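Local coordinates for monosaccharide ABC transporter substrate-binding protein, CUT2 family (Bradyrhizobium sp., PDB 4YHS) that probably captures a sugar or related solute in the periplasm and hands it to the membrane permease of a CUT2-family ABC importer, at residues Pro192-Gly196 and Ala197-Glu201; Asp209-Gly213 and Ser214-Val218; Asp111-Ala114 and Ser115-Ala119; Gly135-Lys139 and Lys140-Val144; Phe328-Ser332 and Ala333-Thr337. All blocks are in the same frame, centred on the assembly; numbering follows the deposited sequence.

Contact 1: Pro192-Gly196 and Ala197-Glu201; sequences PGPAG and AGWVE
Glu201 reaches back to Gly196 through a side chain folded on itself: CG stands anti to the carbonyl carbon (chi1 -61°) and a second bend at chi2 (-66°) turns the carboxylate toward the loop. There Glu201 OE2 accepts the N-H of Gly196 at 2.7 Å, using the anti lone pair, the one away from its sister oxygen. With an alanine here, the Gly196 N-H would probably lose this acceptor and the turn its tie to the start of the helix. Pro194 to Ala197 form a type II beta turn, closed by Ala197 N donating to Pro194 O at 3.2 Å. Strand 186-191 is thus led into helix 198-211, with Ala197 as N-cap, in the alternating strand-helix architecture of periplasmic binding proteins. Beneath the turn Val200 fills the inside: its CG2 lies 3.7 Å from Pro194 CD, and its CG1 packs 3.9 Å from Pro192 CB. The same CG2 sits over the centre of one face of the Trp199 indole, 3.5 Å above the plane, while Pro194 CD approaches Trp199 CZ2 at 3.9 Å. The Trp199 side chain also neighbours Phe164 and a bound Bis-Tris molecule.

Contact 2: Asp209-Gly213 and Ser214-Val218; sequences DAVKG and SAIKV
Ser214 OG donates to Val211 O at 2.7 Å, and this short bond leads a small polar network where the chain leaves helix 198-211. The same carbonyl oxygen takes the backbone N-H of Ser214 at 3.2 Å, the closing bond of a type II beta turn from Val211 to Ser214. A water completes the grip: it donates to Val211 O and also to Ile216 O, at 2.6 Å from the latter, so that one carbonyl receives three donors. The hydroxyl is placed for this by a chi1 of 72°, which sets OG between the backbone N and the carbonyl carbon, where it can reach Val211 O and Ile216 N. While donating to Val211, Ser214 OG accepts from Ile216 N at 3.2 Å and so forms an ST turn. With an alanine here, the Ile216 N-H would probably be left without its acceptor and Val211 O with only the backbone N-H and the water. The next shell is apolar. Val211 CG1 meets Ile216 CD1 at 3.7 Å, and Val211 CG2 meets Val218 CG2 at 3.9 Å; each pair of side chains crosses at about a right angle, the two valine branches thus serving two residues of the strand. Gly213, with positive phi, allows the chain to round the corner. This is the return half of a beta-alpha-beta unit: strand 216-218 runs parallel to strand 186-191, Ile216 also rests on helix 164-178, and Val218 packs against Trp190 and against Phe207 and Met208 of helix 198-211.

Contact 3: Asp111-Ala114 and Ser115-Ala119; sequences DCVA and SGTDA
Ser115 N donates to Asp111 O at 2.9 Å, with an N-H...O angle of 148°, the last well-formed i to i+4 bond of helix 102-115 in this stretch. One residue on, the grip slackens: Gly116 N divides itself between Cys112 O at 3.3 Å and Val113 O at 3.2 Å, and both bonds are weak. Water takes over where the helical bonds run out. One molecule donates to Cys112 O at 2.9 Å and to Gly116 O, and a second donates to Val113 O while accepting from Thr117 N at 3.1 Å, so carbonyls of the final turn are bridged to the departing chain. Gly116 has a phi of 114°, and at its backbone angles a side chain would collide with the preceding carbonyl oxygen; the residue can therefore turn the chain sharply off the helix. Beyond it Thr117 folds back over the final turn. Its OG1 lies anti to the backbone N (chi1 -166°), which puts the methyl group on the helix side, with Thr117 CG2 4.0 Å from Val113 CA. Cys112, on the inner side, is joined by a disulfide to Cys62 of strand 60-65, and Val113 rests on Lys140 and Ile142. The whole is a helix C-terminus ended by a glycine of positive phi, here connecting helix 102-115 to strand 119-122 in the alpha/beta fold of a periplasmic binding protein.

Contact 4: Gly135-Lys139 and Lys140-Val144; sequences GEIAK and KKIPV
Ile137 supplies the apolar centre, and a single branch does most of the work. Its CG2, anti to the backbone N (chi1 -66° for CG1), points at the returning chain, where it lies 3.6 Å from Ile142 CB and equally 3.6 Å from Val144 CG2. The two isoleucine side chains meet at a slant, whereas the valine lies nearly at right angles to Ile137; one methyl group thus wedges against two residues that lie on the same side of the incoming segment. Behind them stands helix 102-115, with Ile109 and Val113 touching Ile137.

The backbone bonds form the second group. Lys140 N donates to Ile137 O at 3.0 Å, and Lys141 N donates to Ala138 O at 2.9 Å, the latter closing a type I beta turn from Ala138 to Lys141. Both donors stand above the planes of their carbonyls, about 60° out, and neither lies on a lone pair. With Lys141 taking a positive phi of 62°, the chain reverses and leaves helix 131-138 for strand 144-147, a helix-to-strand link of the alpha/beta domain.

Charged side chains make the third group and lie outward. Lys140 runs extended beyond CG, yet its base is close to the turn, Lys140 CB being 3.4 Å from Ile137 O. Glu136 belongs to the helix surface, where its OE2 forms a salt bridge with Lys132.

Contact 5: Phe328-Ser332 and Ala333-Thr337; sequences FVVDS and ANIAT
Asn334 presents a flat amide to the backbone of the strand that precedes it, and both of its polar atoms are engaged. Its ND2 donates to Val329 O at 3.0 Å, the acceptor slightly tilted from the amide plane, while its OD1 receives the N-H of Asp331 at 2.9 Å in a nearly straight bond of 171°. Gripped at both ends, the amide is fixed in its rotation and bridges a carbonyl and an N-H two residues apart. The Phe328 ring approaches ND2 obliquely at 4.3 Å from CD2. The Asp331 and Asn334 side chains cross at about a right angle, their carboxylate and amide planes 60° apart. Asp331 OD1 takes weak bonds from Ala333 N at 2.9 Å and from Asn334 N, and its OD2 is hydrogen-bonded to Tyr174 OH. A chi1 of 63° brings OD1 within reach of both N-H groups. The backbone carbonyl of Asp331 is also shared: Ile335 N donates to it at 3.0 Å, almost in line with the C=O, and Asn334 N donates from above the carbonyl plane. Packing follows, with Val330 CG1 against Ile335 CB at 3.7 Å and Ile335 lying on Tyr283 and Ile286 of helix 280-287. Aspartate OD1 accepting the N-H two residues ahead, albeit weakly, resembles an Asx turn, here where the chain leaves strand 322-331.

In the fold
From the N terminus, contact 3 is met first, turning helix 102-115 toward strand 119-122, and contact 4 follows, turning helix 131-138 toward strand 144-147. These two touch, Asp118 O lying 3.2 Å from Pro143 CD, with centres about 10 Å apart, so neighbouring parallel strands are entered side by side. Contact 1 then leads strand 186-191 into helix 198-211, and contact 2 closes the far end of that helix into strand 216-218, their centres about 20 Å apart. Contact 5 turns the chain out of strand 322-331. All five are in series, none nesting or crossing; contacts 3 and 4 lie across the chain's centre from contacts 2 and 5.

Contact 1: Pro192-Gly196 and Ala197-Glu201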
loop_
_atom_site.group_PDB
_atom_site.type_symbol
_atom_site.label_atom_id
_atom_site.label_comp_id
_atom_site.label_asym_id
_atom_site.label_seq_id
_atom_site.Cartn_x
_atom_site.Cartn_y
_atom_site.Cartn_z
ATOM N N PRO A 192 12.998 -10.227 0.866
ATOM C CA PRO A 192 11.754 -9.750 0.243
ATOM C C PRO A 192 10.452 -10.245 0.878
ATOM O O PRO A 192 9.394 -9.680 0.562
ATOM C CB PRO A 192 11.886 -10.244 -1.209
ATOM C CG PRO A 192 12.849 -11.365 -1.145
ATOM C CD PRO A 192 13.788 -11.067 -0.039
ATOM N N GLY A 193 10.515 -11.225 1.770
ATOM C CA GLY A 193 9.296 -11.750 2.389
ATOM C C GLY A 193 9.063 -13.181 1.915
ATOM O O GLY A 193 9.978 -13.823 1.446
ATOM N N PRO A 194 7.829 -13.689 2.037
ATOM C CA PRO A 194 7.630 -15.122 1.743
ATOM C C PRO A 194 7.703 -15.505 0.247
ATOM O O PRO A 194 7.031 -14.905 -0.601
ATOM C CB PRO A 194 6.237 -15.386 2.314
ATOM C CG PRO A 194 5.571 -14.053 2.349
ATOM C CD PRO A 194 6.679 -13.120 2.759
ATOM N N ALA A 195 8.533 -16.486 -0.048
ATOM C CA ALA A 195 8.822 -16.879 -1.408
ATOM C C ALA A 195 7.541 -17.294 -2.118
ATOM O O ALA A 195 6.711 -18.043 -1.572
ATOM C CB ALA A 195 9.832 -18.004 -1.421
ATOM N N GLY A 196 7.349 -16.749 -3.315
ATOM C CA GLY A 196 6.256 -17.195 -4.168
ATOM C C GLY A 196 4.964 -16.430 -3.969
ATOM O O GLY A 196 4.036 -16.583 -4.781
ATOM N N ALA A 197 4.878 -15.637 -2.901
ATOM C CA ALA A 197 3.726 -14.767 -2.699
ATOM C C ALA A 197 3.697 -13.724 -3.825
ATOM O O ALA A 197 4.738 -13.214 -4.221
ATOM C CB ALA A 197 3.778 -14.101 -1.329
ATOM N N GLY A 198 2.509 -13.405 -4.342
ATOM C CA GLY A 198 2.402 -12.470 -5.454
ATOM C C GLY A 198 3.085 -11.135 -5.167
ATOM O O GLY A 198 3.900 -10.663 -5.961
ATOM N N TRP A 199 2.754 -10.533 -4.033
ATOM C CA TRP A 199 3.280 -9.209 -3.705
ATOM C C TRP A 199 4.804 -9.213 -3.563
ATOM O O TRP A 199 5.488 -8.264 -3.953
ATOM C CB TRP A 199 2.625 -8.663 -2.416
ATOM C CG TRP A 199 2.903 -9.422 -1.105
ATOM C CD1 TRP A 199 2.333 -10.586 -0.690
ATOM C CD2 TRP A 199 3.800 -9.022 -0.059
ATOM N NE1 TRP A 199 2.824 -10.944 0.548
ATOM C CE2 TRP A 199 3.727 -9.995 0.952
ATOM C CE3 TRP A 199 4.657 -7.932 0.115
ATOM C CZ2 TRP A 199 4.473 -9.911 2.111
ATOM C CZ3 TRP A 199 5.396 -7.860 1.260
ATOM C CH2 TRP A 199 5.300 -8.834 2.247
ATOM N N VAL A 200 5.323 -10.277 -2.974
ATOM C CA VAL A 200 6.758 -10.445 -2.780
ATOM C C VAL A 200 7.501 -10.560 -4.109
ATOM O O VAL A 200 8.536 -9.907 -4.326
ATOM C CB VAL A 200 7.044 -11.710 -1.923
ATOM C CG1 VAL A 200 8.499 -12.009 -1.882
ATOM C CG2 VAL A 200 6.482 -11.520 -0.535
ATOM N N GLU A 201 7.014 -11.445 -4.977
ATOM C CA GLU A 201 7.671 -11.684 -6.249
ATOM C C GLU A 201 7.600 -10.421 -7.129
ATOM O O GLU A 201 8.529 -10.143 -7.884
ATOM C CB GLU A 201 7.056 -12.893 -6.934
ATOM C CG GLU A 201 7.219 -14.161 -6.104
ATOM C CD GLU A 201 8.690 -14.610 -5.957
ATOM O OE1 GLU A 201 9.533 -14.193 -6.777
ATOM O OE2 GLU A 201 9.008 -15.386 -5.025
#

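Contact 2: Asp209-Gly213 and Ser214-Val218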
loop_
_atom_site.group_PDB
_atom_site.type_symbol
_atom_site.label_atom_id
_atom_site.label_comp_id
_atom_site.label_asym_id
_atom_site.label_seq_id
_atom_site.Cartn_x
_atom_site.Cartn_y
_atom_site.Cartn_z
ATOM N N ASP A 209 15.038 -5.018 -11.100
ATOM C CA ASP A 209 15.039 -4.311 -12.379
ATOM C C ASP A 209 15.621 -2.937 -12.120
ATOM O O ASP A 209 16.439 -2.461 -12.899
ATOM C CB ASP A 209 13.643 -4.170 -13.002
ATOM C CG ASP A 209 13.086 -5.469 -13.548
ATOM O OD1 ASP A 209 13.829 -6.466 -13.696
ATOM O OD2 ASP A 209 11.869 -5.470 -13.853
ATOM N N ALA A 210 15.220 -2.309 -11.018
ATOM C CA ALA A 210 15.617 -0.922 -10.770
ATOM C C ALA A 210 17.098 -0.733 -10.415
ATOM O O ALA A 210 17.654 0.322 -10.720
ATOM C CB ALA A 210 14.719 -0.296 -9.662
ATOM N N VAL A 211 17.756 -1.745 -9.836
ATOM C CA VAL A 211 19.170 -1.613 -9.454
ATOM C C VAL A 211 20.120 -2.081 -10.549
ATOM O O VAL A 211 21.330 -1.896 -10.459
ATOM C CB VAL A 211 19.502 -2.392 -8.157
ATOM C CG1 VAL A 211 18.660 -1.852 -6.995
ATOM C CG2 VAL A 211 19.326 -3.897 -8.340
ATOM N N LYS A 212 19.564 -2.668 -11.593
ATOM C CA LYS A 212 20.363 -3.161 -12.701
ATOM C C LYS A 212 21.134 -2.005 -13.323
ATOM O O LYS A 212 20.598 -0.911 -13.492
ATOM C CB LYS A 212 19.447 -3.840 -13.719
ATOM C CG LYS A 212 20.137 -4.717 -14.741
ATOM C CD LYS A 212 19.199 -5.821 -15.334
ATOM C CE LYS A 212 17.674 -5.641 -15.087
ATOM N NZ LYS A 212 17.041 -4.392 -15.636
ATOM N N GLY A 213 22.410 -2.245 -13.617
ATOM C CA GLY A 213 23.246 -1.245 -14.255
ATOM C C GLY A 213 23.822 -0.203 -13.309
ATOM O O GLY A 213 24.311 0.829 -13.764
ATOM N N SER A 214 23.763 -0.459 -12.002
ATOM C CA SER A 214 24.347 0.454 -11.016
ATOM C C SER A 214 25.493 -0.246 -10.306
ATOM O O SER A 214 25.770 -1.413 -10.603
ATOM C CB SER A 214 23.297 0.914 -10.005
ATOM O OG SER A 214 22.951 -0.132 -9.118
ATOM N N ALA A 215 26.151 0.446 -9.369
ATOM C CA ALA A 215 27.235 -0.179 -8.590
ATOM C C ALA A 215 26.714 -1.077 -7.442
ATOM O O ALA A 215 27.503 -1.667 -6.688
ATOM C CB ALA A 215 28.180 0.905 -8.046
ATOM N N ILE A 216 25.393 -1.218 -7.348
ATOM C CA ILE A 216 24.783 -2.105 -6.371
ATOM C C ILE A 216 24.965 -3.558 -6.767
ATOM O O ILE A 216 24.671 -3.952 -7.905
ATOM C CB ILE A 216 23.264 -1.833 -6.213
ATOM C CG1 ILE A 216 23.016 -0.437 -5.618
ATOM C CG2 ILE A 216 22.617 -2.902 -5.352
ATOM C CD1 ILE A 216 21.645 0.080 -5.923
ATOM N N LYS A 217 25.445 -4.351 -5.817
ATOM C CA LYS A 217 25.423 -5.801 -5.932
ATOM C C LYS A 217 24.395 -6.315 -4.916
ATOM O O LYS A 217 24.498 -6.016 -3.731
ATOM C CB LYS A 217 26.815 -6.386 -5.679
ATOM C CG LYS A 217 26.839 -7.911 -5.394
ATOM C CD LYS A 217 26.335 -8.753 -6.562
ATOM C CE LYS A 217 26.118 -10.205 -6.165
ATOM N NZ LYS A 217 25.513 -11.016 -7.277
ATOM N N VAL A 218 23.413 -7.076 -5.388
ATOM C CA VAL A 218 22.424 -7.666 -4.502
ATOM C C VAL A 218 22.775 -9.128 -4.221
ATOM O O VAL A 218 23.024 -9.927 -5.139
ATOM C CB VAL A 218 21.013 -7.563 -5.100
ATOM C CG1 VAL A 218 19.998 -7.962 -4.102
ATOM C CG2 VAL A 218 20.733 -6.166 -5.548
HETATM O O HOH W 1 23.335 -3.903 -10.151
#

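Contact 3: Asp111-Ala114 and Ser115-Ala119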
loop_
_atom_site.group_PDB
_atom_site.type_symbol
_atom_site.label_atom_id
_atom_site.label_comp_id
_atom_site.label_asym_id
_atom_site.label_seq_id
_atom_site.Cartn_x
_atom_site.Cartn_y
_atom_site.Cartn_z
ATOM N N ASP A 111 -25.071 -9.257 2.509
ATOM C CA ASP A 111 -25.952 -8.674 3.510
ATOM C C ASP A 111 -26.036 -7.148 3.375
ATOM O O ASP A 111 -27.128 -6.592 3.535
ATOM C CB ASP A 111 -25.485 -9.066 4.909
ATOM C CG ASP A 111 -25.671 -10.550 5.204
ATOM O OD1 ASP A 111 -26.342 -11.275 4.435
ATOM O OD2 ASP A 111 -25.155 -10.986 6.241
ATOM N N CYS A 112 -24.941 -6.458 3.074
ATOM C CA CYS A 112 -25.011 -4.985 3.070
ATOM C C CYS A 112 -25.796 -4.578 1.822
ATOM O O CYS A 112 -26.530 -3.586 1.848
ATOM C CB CYS A 112 -23.628 -4.306 3.155
ATOM S SG CYS A 112 -22.608 -4.300 1.693
ATOM N N VAL A 113 -25.703 -5.370 0.759
ATOM C CA VAL A 113 -26.484 -5.085 -0.449
ATOM C C VAL A 113 -27.980 -5.372 -0.230
ATOM O O VAL A 113 -28.848 -4.609 -0.676
ATOM C CB VAL A 113 -25.987 -5.889 -1.651
ATOM C CG1 VAL A 113 -26.924 -5.660 -2.861
ATOM C CG2 VAL A 113 -24.555 -5.475 -1.971
ATOM N N ALA A 114 -28.287 -6.480 0.438
ATOM C CA ALA A 114 -29.683 -6.832 0.706
ATOM C C ALA A 114 -30.334 -5.803 1.637
ATOM O O ALA A 114 -31.508 -5.480 1.505
ATOM C CB ALA A 114 -29.776 -8.219 1.306
ATOM N N SER A 115 -29.546 -5.255 2.549
ATOM C CA SER A 115 -30.069 -4.267 3.486
ATOM C C SER A 115 -30.357 -2.938 2.802
ATOM O O SER A 115 -31.206 -2.166 3.254
ATOM C CB SER A 115 -29.088 -4.061 4.640
ATOM O OG SER A 115 -29.147 -5.165 5.523
ATOM N N GLY A 116 -29.655 -2.694 1.698
ATOM C CA GLY A 116 -29.833 -1.493 0.910
ATOM C C GLY A 116 -28.600 -0.633 0.955
ATOM O O GLY A 116 -28.184 -0.173 2.024
ATOM N N THR A 117 -28.004 -0.424 -0.219
ATOM C CA THR A 117 -26.847 0.439 -0.355
ATOM C C THR A 117 -26.756 0.990 -1.786
ATOM O O THR A 117 -27.381 0.445 -2.706
ATOM C CB THR A 117 -25.563 -0.310 -0.005
ATOM O OG1 THR A 117 -24.505 0.617 0.162
ATOM C CG2 THR A 117 -25.195 -1.302 -1.092
ATOM N N ASP A 118 -25.996 2.062 -1.967
ATOM C CA ASP A 118 -25.822 2.666 -3.285
ATOM C C ASP A 118 -24.586 2.203 -4.043
ATOM O O ASP A 118 -24.639 2.077 -5.265
ATOM C CB ASP A 118 -25.808 4.188 -3.147
ATOM C CG ASP A 118 -27.097 4.719 -2.577
ATOM O OD1 ASP A 118 -28.172 4.207 -2.956
ATOM O OD2 ASP A 118 -27.053 5.659 -1.767
ATOM N N ALA A 119 -23.488 1.958 -3.326
ATOM C CA ALA A 119 -22.242 1.452 -3.913
ATOM C C ALA A 119 -21.521 0.579 -2.891
ATOM O O ALA A 119 -21.750 0.715 -1.692
ATOM C CB ALA A 119 -21.331 2.609 -4.362
HETATM O O HOH W 2 -26.177 -1.474 3.827
HETATM O O HOH W 3 -29.315 -2.114 -2.423
#

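Contact 4: Gly135-Lys139 and Lys140-Val144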
loop_
_atom_site.group_PDB
_atom_site.type_symbol
_atom_site.label_atom_id
_atom_site.label_comp_id
_atom_site.label_asym_id
_atom_site.label_seq_id
_atom_site.Cartn_x
_atom_site.Cartn_y
_atom_site.Cartn_z
ATOM N N GLY A 135 -20.456 -10.069 -9.647
ATOM C CA GLY A 135 -21.278 -10.131 -10.857
ATOM C C GLY A 135 -22.757 -9.946 -10.535
ATOM O O GLY A 135 -23.501 -9.301 -11.263
ATOM N N GLU A 136 -23.175 -10.489 -9.404
ATOM C CA GLU A 136 -24.572 -10.417 -8.993
ATOM C C GLU A 136 -24.949 -9.006 -8.545
ATOM O O GLU A 136 -26.015 -8.507 -8.888
ATOM C CB GLU A 136 -24.821 -11.454 -7.896
ATOM C CG GLU A 136 -24.624 -12.876 -8.412
ATOM C CD GLU A 136 -24.598 -13.932 -7.328
ATOM O OE1 GLU A 136 -24.448 -13.584 -6.137
ATOM O OE2 GLU A 136 -24.709 -15.127 -7.683
ATOM N N ILE A 137 -24.059 -8.357 -7.800
ATOM C CA ILE A 137 -24.239 -6.975 -7.412
ATOM C C ILE A 137 -24.329 -6.042 -8.611
ATOM O O ILE A 137 -25.117 -5.095 -8.619
ATOM C CB ILE A 137 -23.074 -6.508 -6.519
ATOM C CG1 ILE A 137 -23.102 -7.261 -5.192
ATOM C CG2 ILE A 137 -23.121 -5.013 -6.283
ATOM C CD1 ILE A 137 -21.744 -7.283 -4.514
ATOM N N ALA A 138 -23.492 -6.292 -9.611
ATOM C CA ALA A 138 -23.465 -5.456 -10.803
ATOM C C ALA A 138 -24.797 -5.554 -11.551
ATOM O O ALA A 138 -25.279 -4.566 -12.088
ATOM C CB ALA A 138 -22.304 -5.861 -11.702
ATOM N N LYS A 139 -25.402 -6.736 -11.560
ATOM C CA LYS A 139 -26.726 -6.905 -12.185
ATOM C C LYS A 139 -27.798 -6.026 -11.526
ATOM O O LYS A 139 -28.879 -5.830 -12.089
ATOM C CB LYS A 139 -27.171 -8.369 -12.134
ATOM C CG LYS A 139 -26.365 -9.301 -13.029
ATOM C CD LYS A 139 -26.941 -10.715 -13.040
ATOM C CE LYS A 139 -26.002 -11.692 -13.747
ATOM N NZ LYS A 139 -26.669 -12.987 -14.088
ATOM N N LYS A 140 -27.503 -5.495 -10.337
ATOM C CA LYS A 140 -28.449 -4.622 -9.632
ATOM C C LYS A 140 -28.085 -3.167 -9.806
ATOM O O LYS A 140 -28.607 -2.296 -9.106
ATOM C CB LYS A 140 -28.507 -4.955 -8.136
ATOM C CG LYS A 140 -29.118 -6.294 -7.814
ATOM C CD LYS A 140 -28.802 -6.677 -6.385
ATOM C CE LYS A 140 -29.856 -7.584 -5.779
ATOM N NZ LYS A 140 -29.377 -8.114 -4.467
ATOM N N LYS A 141 -27.161 -2.904 -10.723
ATOM C CA LYS A 141 -26.739 -1.541 -11.037
ATOM C C LYS A 141 -26.103 -0.820 -9.847
ATOM O O LYS A 141 -26.187 0.400 -9.711
ATOM C CB LYS A 141 -27.923 -0.734 -11.554
ATOM C CG LYS A 141 -28.639 -1.410 -12.702
ATOM C CD LYS A 141 -29.920 -0.664 -13.071
ATOM C CE LYS A 141 -29.687 0.331 -14.191
ATOM N NZ LYS A 141 -30.081 -0.275 -15.475
ATOM N N ILE A 142 -25.436 -1.588 -9.005
ATOM C CA ILE A 142 -24.656 -1.031 -7.910
ATOM C C ILE A 142 -23.152 -0.990 -8.269
ATOM O O ILE A 142 -22.560 -2.033 -8.528
ATOM C CB ILE A 142 -24.878 -1.859 -6.633
ATOM C CG1 ILE A 142 -26.353 -1.751 -6.176
ATOM C CG2 ILE A 142 -23.929 -1.404 -5.525
ATOM C CD1 ILE A 142 -26.726 -2.724 -5.086
ATOM N N PRO A 143 -22.538 0.206 -8.279
ATOM C CA PRO A 143 -21.109 0.276 -8.616
ATOM C C PRO A 143 -20.258 -0.454 -7.584
ATOM O O PRO A 143 -20.545 -0.351 -6.382
ATOM C CB PRO A 143 -20.805 1.776 -8.594
ATOM C CG PRO A 143 -22.100 2.455 -8.674
ATOM C CD PRO A 143 -23.114 1.546 -8.075
ATOM N N VAL A 144 -19.223 -1.152 -8.044
ATOM C CA VAL A 144 -18.312 -1.855 -7.148
ATOM C C VAL A 144 -16.910 -1.300 -7.393
ATOM O O VAL A 144 -16.398 -1.330 -8.518
ATOM C CB VAL A 144 -18.341 -3.388 -7.362
ATOM C CG1 VAL A 144 -17.407 -4.073 -6.392
ATOM C CG2 VAL A 144 -19.780 -3.928 -7.202
#

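Contact 5: Phe328-Ser332 and Ala333-Thr337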
loop_
_atom_site.group_PDB
_atom_site.type_symbol
_atom_site.label_atom_id
_atom_site.label_comp_id
_atom_site.label_asym_id
_atom_site.label_seq_id
_atom_site.Cartn_x
_atom_site.Cartn_y
_atom_site.Cartn_z
ATOM N N PHE A 328 6.352 7.428 -3.583
ATOM C CA PHE A 328 7.550 8.216 -3.336
ATOM C C PHE A 328 8.255 7.656 -2.121
ATOM O O PHE A 328 7.630 7.034 -1.246
ATOM C CB PHE A 328 7.234 9.709 -3.117
ATOM C CG PHE A 328 6.284 9.983 -1.970
ATOM C CD1 PHE A 328 4.907 9.976 -2.177
ATOM C CD2 PHE A 328 6.759 10.304 -0.710
ATOM C CE1 PHE A 328 4.011 10.251 -1.141
ATOM C CE2 PHE A 328 5.871 10.563 0.337
ATOM C CZ PHE A 328 4.501 10.540 0.118
ATOM N N VAL A 329 9.569 7.885 -2.075
ATOM C CA VAL A 329 10.376 7.311 -1.019
ATOM C C VAL A 329 10.474 8.345 0.107
ATOM O O VAL A 329 10.830 9.490 -0.130
ATOM C CB VAL A 329 11.769 6.914 -1.521
ATOM C CG1 VAL A 329 12.655 6.501 -0.378
ATOM C CG2 VAL A 329 11.655 5.783 -2.567
ATOM N N VAL A 330 10.166 7.899 1.320
ATOM C CA VAL A 330 10.299 8.708 2.506
ATOM C C VAL A 330 11.639 8.472 3.221
ATOM O O VAL A 330 12.006 7.309 3.499
ATOM C CB VAL A 330 9.143 8.396 3.461
ATOM C CG1 VAL A 330 9.285 9.168 4.759
ATOM C CG2 VAL A 330 7.820 8.732 2.776
ATOM N N ASP A 331 12.316 9.569 3.572
ATOM C CA ASP A 331 13.586 9.499 4.300
ATOM C C ASP A 331 13.707 10.702 5.216
ATOM O O ASP A 331 12.753 11.452 5.364
ATOM C CB ASP A 331 14.788 9.426 3.350
ATOM C CG ASP A 331 14.955 10.638 2.466
ATOM O OD1 ASP A 331 14.335 11.707 2.689
ATOM O OD2 ASP A 331 15.774 10.510 1.526
ATOM N N SER A 332 14.872 10.901 5.828
ATOM C CA SER A 332 14.986 11.998 6.800
ATOM C C SER A 332 14.709 13.346 6.167
ATOM O O SER A 332 14.211 14.259 6.843
ATOM C CB SER A 332 16.377 12.032 7.437
ATOM O OG SER A 332 16.578 10.879 8.210
ATOM N N ALA A 333 15.075 13.507 4.891
ATOM C CA ALA A 333 14.981 14.816 4.238
ATOM C C ALA A 333 13.550 15.228 3.861
ATOM O O ALA A 333 13.315 16.419 3.644
ATOM C CB ALA A 333 15.879 14.851 2.999
ATOM N N ASN A 334 12.594 14.293 3.788
ATOM C CA ASN A 334 11.235 14.701 3.449
ATOM C C ASN A 334 10.161 14.218 4.423
ATOM O O ASN A 334 9.002 14.578 4.279
ATOM C CB ASN A 334 10.855 14.273 2.009
ATOM C CG ASN A 334 10.755 12.774 1.833
ATOM O OD1 ASN A 334 11.012 12.021 2.757
ATOM N ND2 ASN A 334 10.308 12.336 0.640
ATOM N N ILE A 335 10.518 13.427 5.435
ATOM C CA ILE A 335 9.478 12.864 6.258
ATOM C C ILE A 335 8.668 13.945 6.998
ATOM O O ILE A 335 7.448 13.827 7.140
ATOM C CB ILE A 335 10.059 11.805 7.270
ATOM C CG1 ILE A 335 8.907 11.095 7.993
ATOM C CG2 ILE A 335 11.075 12.417 8.234
ATOM C CD1 ILE A 335 9.352 9.809 8.674
ATOM N N ALA A 336 9.330 15.015 7.418
ATOM C CA ALA A 336 8.652 16.098 8.135
ATOM C C ALA A 336 7.794 16.972 7.180
ATOM O O ALA A 336 6.995 17.780 7.638
ATOM C CB ALA A 336 9.667 16.947 8.891
ATOM N N THR A 337 7.935 16.794 5.862
ATOM C CA THR A 337 7.222 17.665 4.883
ATOM C C THR A 337 5.897 17.039 4.466
ATOM O O THR A 337 5.045 17.718 3.871
ATOM C CB THR A 337 8.074 17.944 3.594
ATOM O OG1 THR A 337 8.246 16.720 2.869
ATOM C CG2 THR A 337 9.436 18.522 3.925
HETATM O O HOH W 4 12.039 16.014 6.692
#